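Local coordinates for flagellar motor switch protein fliG (Aquifex aeolicus, PDB 3HJL) that probably forms part of the rotor-mounted switch complex (C ring) of the flagellar basal body, a complex involved in setting the direction of flagellar rotation, at residues A12-V17 with E62-E67; L18-P23 with K41-A46; T262-L267 with K288-D293. All blocks are in the same frame, centred on the assembly; numbering follows the deposited sequence.

Contact 1. Residues A12-V17 with E62-E67; sequences AQKAAV and EELLDE
Lys14 reaches from helix 7-21 to two glutamates of helix 54-70 and grips both with one ammonium group. Its NZ donates to Glu67 OE1 at 2.8 Å, taken by the syn lone pair of that oxygen, and to Glu63 OE1 at 2.9 Å. Glu63 is also met on its syn side, but NZ lies 33° out of its carboxylate plane. Together the three residues form a salt-bridge network, and the lysine chain crosses both glutamate chains at about a right angle. Glu63 and Glu67 lie four residues apart on one helix, and each has CG anti to its own backbone N with an extended chain, which brings both OE1 atoms to the same NZ. The charge of Lys14 probably eases the repulsion between the two carboxylates.

Beside this charged group the contact is apolar. Leu64 runs alongside the lysine in the opposite direction, its CD2 lying 4.1 Å from Lys14 CG, while the other branch, CD1, stands 4.1 Å from Val17 CG1. Leu64 and Val17 are buried and both also touch Ile85 of helix 78-88, which adds a third helix to the packing. Helix 36-47 packs on another side of helix 7-21. The two helix segments cross steeply, at -84°, with axes 11.9 Å apart, a spacing bridged by side chains alone. With a charged group on one side and aliphatic side chains on the other, the contact is a near-perpendicular helix pair within the all-helical FliG N-terminal domain.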
loop_
_atom_site.group_PDB
_atom_site.type_symbol
_atom_site.label_atom_id
_atom_site.label_comp_id
_atom_site.label_asym_id
_atom_site.label_seq_id
_atom_site.Cartn_x
_atom_site.Cartn_y
_atom_site.Cartn_z
ATOM N N ALA A 12 -3.022 40.346 -29.556
ATOM C CA ALA A 12 -2.131 39.810 -30.606
ATOM C C ALA A 12 -1.787 38.346 -30.375
ATOM O O ALA A 12 -1.691 37.578 -31.328
ATOM C CB ALA A 12 -0.861 40.637 -30.707
ATOM N N GLN A 13 -1.566 37.973 -29.114
ATOM C CA GLN A 13 -1.295 36.573 -28.747
ATOM C C GLN A 13 -2.498 35.655 -29.001
ATOM O O GLN A 13 -2.324 34.519 -29.440
ATOM C CB GLN A 13 -0.824 36.469 -27.288
ATOM C CG GLN A 13 0.650 36.859 -27.089
ATOM C CD GLN A 13 1.050 37.067 -25.618
ATOM O OE1 GLN A 13 0.220 37.389 -24.763
ATOM N NE2 GLN A 13 2.341 36.920 -25.338
ATOM N N LYS A 14 -3.704 36.148 -28.720
ATOM C CA LYS A 14 -4.938 35.428 -29.067
ATOM C C LYS A 14 -5.030 35.215 -30.574
ATOM O O LYS A 14 -5.306 34.112 -31.018
ATOM C CB LYS A 14 -6.189 36.178 -28.596
ATOM C CG LYS A 14 -6.541 35.983 -27.143
ATOM C CD LYS A 14 -7.872 36.658 -26.826
ATOM C CE LYS A 14 -8.386 36.257 -25.453
ATOM N NZ LYS A 14 -9.759 36.773 -25.208
ATOM N N ALA A 15 -4.848 36.291 -31.344
ATOM C CA ALA A 15 -4.813 36.212 -32.812
ATOM C C ALA A 15 -3.819 35.142 -33.300
ATOM O O ALA A 15 -4.137 34.359 -34.199
ATOM C CB ALA A 15 -4.456 37.558 -33.401
ATOM N N ALA A 16 -2.628 35.123 -32.695
ATOM C CA ALA A 16 -1.588 34.133 -33.010
ATOM C C ALA A 16 -2.058 32.701 -32.750
ATOM O O ALA A 16 -1.858 31.815 -33.583
ATOM C CB ALA A 16 -0.322 34.419 -32.201
ATOM N N VAL A 17 -2.686 32.487 -31.596
ATOM C CA VAL A 17 -3.186 31.169 -31.221
ATOM C C VAL A 17 -4.360 30.749 -32.107
ATOM O O VAL A 17 -4.418 29.601 -32.538
ATOM C CB VAL A 17 -3.580 31.102 -29.724
ATOM C CG1 VAL A 17 -4.169 29.737 -29.388
ATOM C CG2 VAL A 17 -2.354 31.380 -28.827
ATOM N N GLU A 62 -11.663 27.430 -23.930
ATOM C CA GLU A 62 -13.116 27.544 -23.833
ATOM C C GLU A 62 -13.615 28.989 -23.904
ATOM O O GLU A 62 -14.735 29.229 -24.357
ATOM C CB GLU A 62 -13.612 26.869 -22.556
ATOM C CG GLU A 62 -13.542 25.346 -22.634
ATOM C CD GLU A 62 -13.838 24.668 -21.316
ATOM O OE1 GLU A 62 -14.126 25.372 -20.321
ATOM O OE2 GLU A 62 -13.774 23.421 -21.272
ATOM N N GLU A 63 -12.803 29.936 -23.433
ATOM C CA GLU A 63 -13.119 31.349 -23.578
ATOM C C GLU A 63 -13.024 31.710 -25.057
ATOM O O GLU A 63 -13.986 32.217 -25.618
ATOM C CB GLU A 63 -12.177 32.234 -22.759
ATOM C CG GLU A 63 -12.690 33.678 -22.607
ATOM C CD GLU A 63 -11.581 34.707 -22.454
ATOM O OE1 GLU A 63 -10.722 34.809 -23.368
ATOM O OE2 GLU A 63 -11.614 35.457 -21.452
ATOM N N LEU A 64 -11.873 31.418 -25.671
ATOM C CA LEU A 64 -11.635 31.648 -27.118
ATOM C C LEU A 64 -12.702 31.028 -28.003
ATOM O O LEU A 64 -13.118 31.637 -28.986
ATOM C CB LEU A 64 -10.276 31.080 -27.576
ATOM C CG LEU A 64 -9.018 31.944 -27.569
ATOM C CD1 LEU A 64 -7.804 31.103 -27.972
ATOM C CD2 LEU A 64 -9.173 33.126 -28.511
ATOM N N LEU A 65 -13.093 29.794 -27.679
ATOM C CA LEU A 65 -14.118 29.084 -28.435
ATOM C C LEU A 65 -15.464 29.810 -28.347
ATOM O O LEU A 65 -16.124 30.010 -29.364
ATOM C CB LEU A 65 -14.237 27.636 -27.938
ATOM C CG LEU A 65 -15.128 26.657 -28.713
ATOM C CD1 LEU A 65 -14.666 26.497 -30.164
ATOM C CD2 LEU A 65 -15.145 25.308 -28.004
ATOM N N ASP A 66 -15.848 30.222 -27.138
ATOM C CA ASP A 66 -17.095 30.979 -26.923
ATOM C C ASP A 66 -17.057 32.366 -27.578
ATOM O O ASP A 66 -18.068 32.855 -28.079
ATOM C CB ASP A 66 -17.363 31.133 -25.419
ATOM C CG ASP A 66 -18.685 31.835 -25.126
ATOM O OD1 ASP A 66 -19.741 31.377 -25.626
ATOM O OD2 ASP A 66 -18.667 32.837 -24.379
ATOM N N GLU A 67 -15.876 32.974 -27.568
ATOM C CA GLU A 67 -15.644 34.312 -28.111
ATOM C C GLU A 67 -15.808 34.330 -29.636
ATOM O O GLU A 67 -16.480 35.210 -30.179
ATOM C CB GLU A 67 -14.226 34.774 -27.718
ATOM C CG GLU A 67 -14.002 36.261 -27.688
ATOM C CD GLU A 67 -12.772 36.631 -26.860
ATOM O OE1 GLU A 67 -11.634 36.339 -27.300
ATOM O OE2 GLU A 67 -12.951 37.212 -25.764
#

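Contact 2. Residues L18-P23 with K41-A46; sequences LLLSLP and KLFALA
Leu20 CD1 meets Ala46 CB at 3.4 Å, the closest contact between residues 18-23 and 41-46. The small alanine lets the leucine branch come right up to its methyl. Leu42, one turn before Ala46, receives Leu19, whose CD2 sits 3.7 Å from Leu42 CB and 3.8 Å from Leu42 CD1, thus against both the root and one tip of that side chain. CG of Leu19 is anti to the backbone N (chi1 -178°), whereas in Leu20 it lies beside the N (chi1 -60°); Leu19 is thereby directed to Leu42 and CD1 of Leu20 to Ala46, while the CD2 atoms of both leucines meet at Phe43 CE1. Leu19 and Ala46 are buried.

The contact joins the first and third helices of the all-helical FliG N-terminal domain, with helix 24-33 between them in the chain. Leu42 extends the packing to Ala15, further back on helix 7-21, and Leu20 also touches Val88 of helix 78-88.

Toward solvent the fit is looser. Phe43 is exposed, as is Leu20, and the CE1 corner of the phenylalanine ring is the touching point. Leu20 CD2 comes to the ring edge, near its plane, at 4.2 Å from Phe43 CE1; Leu19 CD2 approaches the same atom obliquely at 4.1 Å.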
loop_
_atom_site.group_PDB
_atom_site.type_symbol
_atom_site.label_atom_id
_atom_site.label_comp_id
_atom_site.label_asym_id
_atom_site.label_seq_id
_atom_site.Cartn_x
_atom_site.Cartn_y
_atom_site.Cartn_z
ATOM N N LEU A 18 -5.277 31.683 -32.384
ATOM C CA LEU A 18 -6.398 31.437 -33.300
ATOM C C LEU A 18 -5.919 31.010 -34.682
ATOM O O LEU A 18 -6.413 30.019 -35.234
ATOM C CB LEU A 18 -7.291 32.679 -33.443
ATOM C CG LEU A 18 -8.308 33.001 -32.346
ATOM C CD1 LEU A 18 -8.996 34.351 -32.642
ATOM C CD2 LEU A 18 -9.358 31.888 -32.228
ATOM N N LEU A 19 -4.952 31.749 -35.230
ATOM C CA LEU A 19 -4.372 31.435 -36.549
ATOM C C LEU A 19 -3.951 29.957 -36.645
ATOM O O LEU A 19 -4.257 29.275 -37.626
ATOM C CB LEU A 19 -3.162 32.344 -36.837
ATOM C CG LEU A 19 -2.444 32.199 -38.192
ATOM C CD1 LEU A 19 -3.355 32.633 -39.343
ATOM C CD2 LEU A 19 -1.151 32.995 -38.198
ATOM N N LEU A 20 -3.294 29.475 -35.599
ATOM C CA LEU A 20 -2.790 28.105 -35.553
ATOM C C LEU A 20 -3.827 27.036 -35.126
ATOM O O LEU A 20 -3.676 25.876 -35.489
ATOM C CB LEU A 20 -1.583 28.058 -34.616
ATOM C CG LEU A 20 -0.417 28.965 -35.030
ATOM C CD1 LEU A 20 0.519 29.187 -33.865
ATOM C CD2 LEU A 20 0.311 28.372 -36.229
ATOM N N SER A 21 -4.869 27.443 -34.386
ATOM C CA SER A 21 -5.869 26.531 -33.789
ATOM C C SER A 21 -7.177 26.368 -34.574
ATOM O O SER A 21 -7.797 25.312 -34.509
ATOM C CB SER A 21 -6.212 27.001 -32.376
ATOM O OG SER A 21 -5.047 27.069 -31.564
ATOM N N LEU A 22 -7.612 27.427 -35.261
ATOM C CA LEU A 22 -8.854 27.418 -36.051
ATOM C C LEU A 22 -8.812 26.375 -37.169
ATOM O O LEU A 22 -7.732 25.989 -37.605
ATOM C CB LEU A 22 -9.115 28.800 -36.693
ATOM C CG LEU A 22 -9.625 29.959 -35.819
ATOM C CD1 LEU A 22 -9.469 31.268 -36.559
ATOM C CD2 LEU A 22 -11.078 29.753 -35.424
ATOM N N PRO A 23 -9.993 25.939 -37.658
ATOM C CA PRO A 23 -10.022 25.014 -38.799
ATOM C C PRO A 23 -9.362 25.614 -40.038
ATOM O O PRO A 23 -9.374 26.837 -40.206
ATOM C CB PRO A 23 -11.522 24.796 -39.048
ATOM C CG PRO A 23 -12.189 25.179 -37.792
ATOM C CD PRO A 23 -11.353 26.244 -37.170
ATOM N N LYS A 41 4.907 37.973 -37.894
ATOM C CA LYS A 41 4.666 38.582 -36.587
ATOM C C LYS A 41 3.781 37.651 -35.754
ATOM O O LYS A 41 4.063 37.416 -34.581
ATOM C CB LYS A 41 4.020 39.974 -36.702
ATOM C CG LYS A 41 4.984 41.096 -37.077
ATOM C CD LYS A 41 4.414 42.492 -36.781
ATOM C CE LYS A 41 3.274 42.880 -37.706
ATOM N NZ LYS A 41 3.714 43.101 -39.107
ATOM N N LEU A 42 2.742 37.089 -36.375
ATOM C CA LEU A 42 1.876 36.132 -35.685
ATOM C C LEU A 42 2.609 34.850 -35.278
ATOM O O LEU A 42 2.390 34.357 -34.175
ATOM C CB LEU A 42 0.621 35.824 -36.500
ATOM C CG LEU A 42 -0.397 36.978 -36.530
ATOM C CD1 LEU A 42 -1.457 36.780 -37.612
ATOM C CD2 LEU A 42 -1.051 37.170 -35.158
ATOM N N PHE A 43 3.522 34.354 -36.118
ATOM C CA PHE A 43 4.299 33.147 -35.764
ATOM C C PHE A 43 5.266 33.423 -34.609
ATOM O O PHE A 43 5.380 32.604 -33.691
ATOM C CB PHE A 43 5.079 32.571 -36.966
ATOM C CG PHE A 43 4.207 32.094 -38.117
ATOM C CD1 PHE A 43 3.073 31.309 -37.895
ATOM C CD2 PHE A 43 4.589 32.346 -39.433
ATOM C CE1 PHE A 43 2.297 30.859 -38.964
ATOM C CE2 PHE A 43 3.814 31.905 -40.503
ATOM C CZ PHE A 43 2.669 31.159 -40.268
ATOM N N ALA A 44 5.936 34.584 -34.642
ATOM C CA ALA A 44 6.854 34.968 -33.562
ATOM C C ALA A 44 6.105 35.154 -32.236
ATOM O O ALA A 44 6.612 34.786 -31.177
ATOM C CB ALA A 44 7.639 36.217 -33.933
ATOM N N LEU A 45 4.886 35.694 -32.307
ATOM C CA LEU A 45 4.020 35.810 -31.123
ATOM C C LEU A 45 3.696 34.440 -30.498
ATOM O O LEU A 45 3.760 34.289 -29.282
ATOM C CB LEU A 45 2.714 36.555 -31.464
ATOM C CG LEU A 45 2.841 38.066 -31.658
ATOM C CD1 LEU A 45 1.653 38.610 -32.407
ATOM C CD2 LEU A 45 3.018 38.780 -30.337
ATOM N N ALA A 46 3.348 33.457 -31.336
ATOM C CA ALA A 46 3.004 32.111 -30.857
ATOM C C ALA A 46 4.221 31.417 -30.246
ATOM O O ALA A 46 4.127 30.843 -29.159
ATOM C CB ALA A 46 2.425 31.267 -31.982
#

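Contact 3. Residues T262-L267 with K288-D293; sequences TLMIAL and KLFLED
Met264 lies over one face of the Phe290 ring, a Met-aromatic contact that joins helix 260-268 to helix 284-296 in the all-helical FliG C-terminal domain. The helix segments cross at -62° with axes 10.4 Å apart. The aromatic interaction has two components. CG of Met264 makes a CH-pi contact 3.5 Å from the ring centroid, offset toward the rim near CZ and CE2, and SD follows over the same face at 4.6 Å from the centroid of Phe290. The two side chains slide past each other in opposite directions. With chi1 near trans (-169°), the Phe290 ring is carried out toward helix 260-268.

Two leucines pack against the far end of the ring. Leu263 CG lies 3.9 Å from Phe290 CZ, and Leu267 CD1 is 3.8 Å from Phe290 CE1; both approach obliquely, and both leucine chains cross the phenylalanine at about a right angle. Leu263 and Leu267 also touch Phe278 of helix 272-279, while Phe290 reaches Leu279 of that helix, so helix 272-279 also packs on this cluster.

Asp293 takes part through its aliphatic base and its backbone. Its carboxylate is engaged elsewhere, with OD1 in a salt bridge to Lys260. Met264 SD lies 3.6 Å from Asp293 CB, and the methionine chain, bent at chi3 (31° in Met264), turns its CE methyl toward Asp293 O.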
loop_
_atom_site.group_PDB
_atom_site.type_symbol
_atom_site.label_atom_id
_atom_site.label_comp_id
_atom_site.label_asym_id
_atom_site.label_seq_id
_atom_site.Cartn_x
_atom_site.Cartn_y
_atom_site.Cartn_z
ATOM N N THR A 262 -15.164 -14.993 37.332
ATOM C CA THR A 262 -14.064 -14.790 36.374
ATOM C C THR A 262 -13.115 -15.987 36.359
ATOM O O THR A 262 -12.764 -16.485 35.287
ATOM C CB THR A 262 -13.250 -13.515 36.697
ATOM O OG1 THR A 262 -14.125 -12.380 36.716
ATOM C CG2 THR A 262 -12.148 -13.291 35.660
ATOM N N LEU A 263 -12.731 -16.462 37.546
ATOM C CA LEU A 263 -11.837 -17.627 37.664
ATOM C C LEU A 263 -12.489 -18.917 37.138
ATOM O O LEU A 263 -11.830 -19.719 36.498
ATOM C CB LEU A 263 -11.391 -17.826 39.121
ATOM C CG LEU A 263 -10.297 -18.878 39.352
ATOM C CD1 LEU A 263 -9.012 -18.457 38.653
ATOM C CD2 LEU A 263 -10.050 -19.130 40.833
ATOM N N MET A 264 -13.757 -19.134 37.470
ATOM C CA MET A 264 -14.503 -20.293 36.966
ATOM C C MET A 264 -14.502 -20.346 35.449
ATOM O O MET A 264 -14.184 -21.382 34.862
ATOM C CB MET A 264 -15.962 -20.258 37.439
ATOM C CG MET A 264 -16.184 -20.840 38.823
ATOM S SD MET A 264 -17.894 -20.905 39.387
ATOM C CE MET A 264 -18.787 -21.137 37.869
ATOM N N ILE A 265 -14.881 -19.223 34.835
ATOM C CA ILE A 265 -14.964 -19.088 33.376
ATOM C C ILE A 265 -13.598 -19.293 32.718
ATOM O O ILE A 265 -13.490 -20.014 31.723
ATOM C CB ILE A 265 -15.538 -17.698 32.971
ATOM C CG1 ILE A 265 -17.021 -17.584 33.365
ATOM C CG2 ILE A 265 -15.401 -17.470 31.457
ATOM C CD1 ILE A 265 -17.962 -18.372 32.458
ATOM N N ALA A 266 -12.568 -18.659 33.289
ATOM C CA ALA A 266 -11.174 -18.816 32.840
ATOM C C ALA A 266 -10.715 -20.264 32.854
ATOM O O ALA A 266 -9.984 -20.695 31.954
ATOM C CB ALA A 266 -10.242 -17.988 33.712
ATOM N N LEU A 267 -11.115 -20.995 33.893
ATOM C CA LEU A 267 -10.715 -22.390 34.054
ATOM C C LEU A 267 -11.458 -23.383 33.157
ATOM O O LEU A 267 -11.012 -24.508 33.020
ATOM C CB LEU A 267 -10.781 -22.813 35.525
ATOM C CG LEU A 267 -9.735 -22.182 36.465
ATOM C CD1 LEU A 267 -9.960 -22.649 37.864
ATOM C CD2 LEU A 267 -8.304 -22.504 36.048
ATOM N N LYS A 288 -15.242 -27.801 46.265
ATOM C CA LYS A 288 -16.383 -28.631 45.880
ATOM C C LYS A 288 -17.492 -27.792 45.235
ATOM O O LYS A 288 -18.004 -28.155 44.174
ATOM C CB LYS A 288 -16.933 -29.389 47.100
ATOM C CG LYS A 288 -18.112 -30.340 46.798
ATOM C CD LYS A 288 -18.683 -30.947 48.071
ATOM C CE LYS A 288 -20.121 -31.408 47.881
ATOM N NZ LYS A 288 -20.729 -31.848 49.168
ATOM N N LEU A 289 -17.867 -26.688 45.885
ATOM C CA LEU A 289 -18.889 -25.774 45.345
ATOM C C LEU A 289 -18.451 -25.097 44.023
ATOM O O LEU A 289 -19.289 -24.810 43.163
ATOM C CB LEU A 289 -19.270 -24.711 46.402
ATOM C CG LEU A 289 -20.317 -23.639 46.043
ATOM C CD1 LEU A 289 -21.633 -24.260 45.590
ATOM C CD2 LEU A 289 -20.561 -22.714 47.223
ATOM N N PHE A 290 -17.150 -24.847 43.874
ATOM C CA PHE A 290 -16.588 -24.208 42.668
ATOM C C PHE A 290 -16.749 -25.103 41.436
ATOM O O PHE A 290 -17.171 -24.640 40.367
ATOM C CB PHE A 290 -15.103 -23.907 42.906
ATOM C CG PHE A 290 -14.466 -23.033 41.862
ATOM C CD1 PHE A 290 -13.804 -23.594 40.772
ATOM C CD2 PHE A 290 -14.400 -21.656 42.046
ATOM C CE1 PHE A 290 -13.155 -22.795 39.848
ATOM C CE2 PHE A 290 -13.742 -20.853 41.132
ATOM C CZ PHE A 290 -13.124 -21.425 40.028
ATOM N N LEU A 291 -16.379 -26.374 41.591
ATOM C CA LEU A 291 -16.535 -27.377 40.537
ATOM C C LEU A 291 -17.999 -27.580 40.157
ATOM O O LEU A 291 -18.316 -27.753 38.975
ATOM C CB LEU A 291 -15.943 -28.719 40.978
ATOM C CG LEU A 291 -14.425 -28.787 41.128
ATOM C CD1 LEU A 291 -14.016 -30.096 41.782
ATOM C CD2 LEU A 291 -13.752 -28.631 39.767
ATOM N N GLU A 292 -18.875 -27.584 41.162
ATOM C CA GLU A 292 -20.316 -27.732 40.941
ATOM C C GLU A 292 -20.901 -26.538 40.191
ATOM O O GLU A 292 -21.670 -26.713 39.237
ATOM C CB GLU A 292 -21.044 -27.939 42.268
ATOM C CG GLU A 292 -20.798 -29.315 42.879
ATOM C CD GLU A 292 -21.313 -29.445 44.306
ATOM O OE1 GLU A 292 -22.000 -28.520 44.798
ATOM O OE2 GLU A 292 -21.029 -30.483 44.938
ATOM N N ASP A 293 -20.525 -25.331 40.608
ATOM C CA ASP A 293 -20.939 -24.114 39.908
ATOM C C ASP A 293 -20.321 -23.999 38.502
ATOM O O ASP A 293 -20.920 -23.359 37.638
ATOM C CB ASP A 293 -20.610 -22.858 40.729
ATOM C CG ASP A 293 -21.452 -22.737 41.991
ATOM O OD1 ASP A 293 -20.916 -22.216 42.991
ATOM O OD2 ASP A 293 -22.638 -23.153 41.994
#

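Contacts 1 and 2 share helix 7-21 and lie in the N-terminal domain, their centres about 10 Å apart. Contact 2 falls within the stretch of chain spanned by contact 1, and the two touch directly: Ala16 CB is 3.4 Å from Leu42 O, and Ala12 CB is 3.6 Å from Leu45 CD1. Helix 7-21 is therefore packed by helix 36-47 and by helix 54-70, which follow each other in the chain. Contact 3 belongs to the C-terminal domain, on the opposite side of the chain's centre, with its centre about 88 Å from that of contact 1 and about 93 Å from that of contact 2. All three lie away from the EHPQR motif.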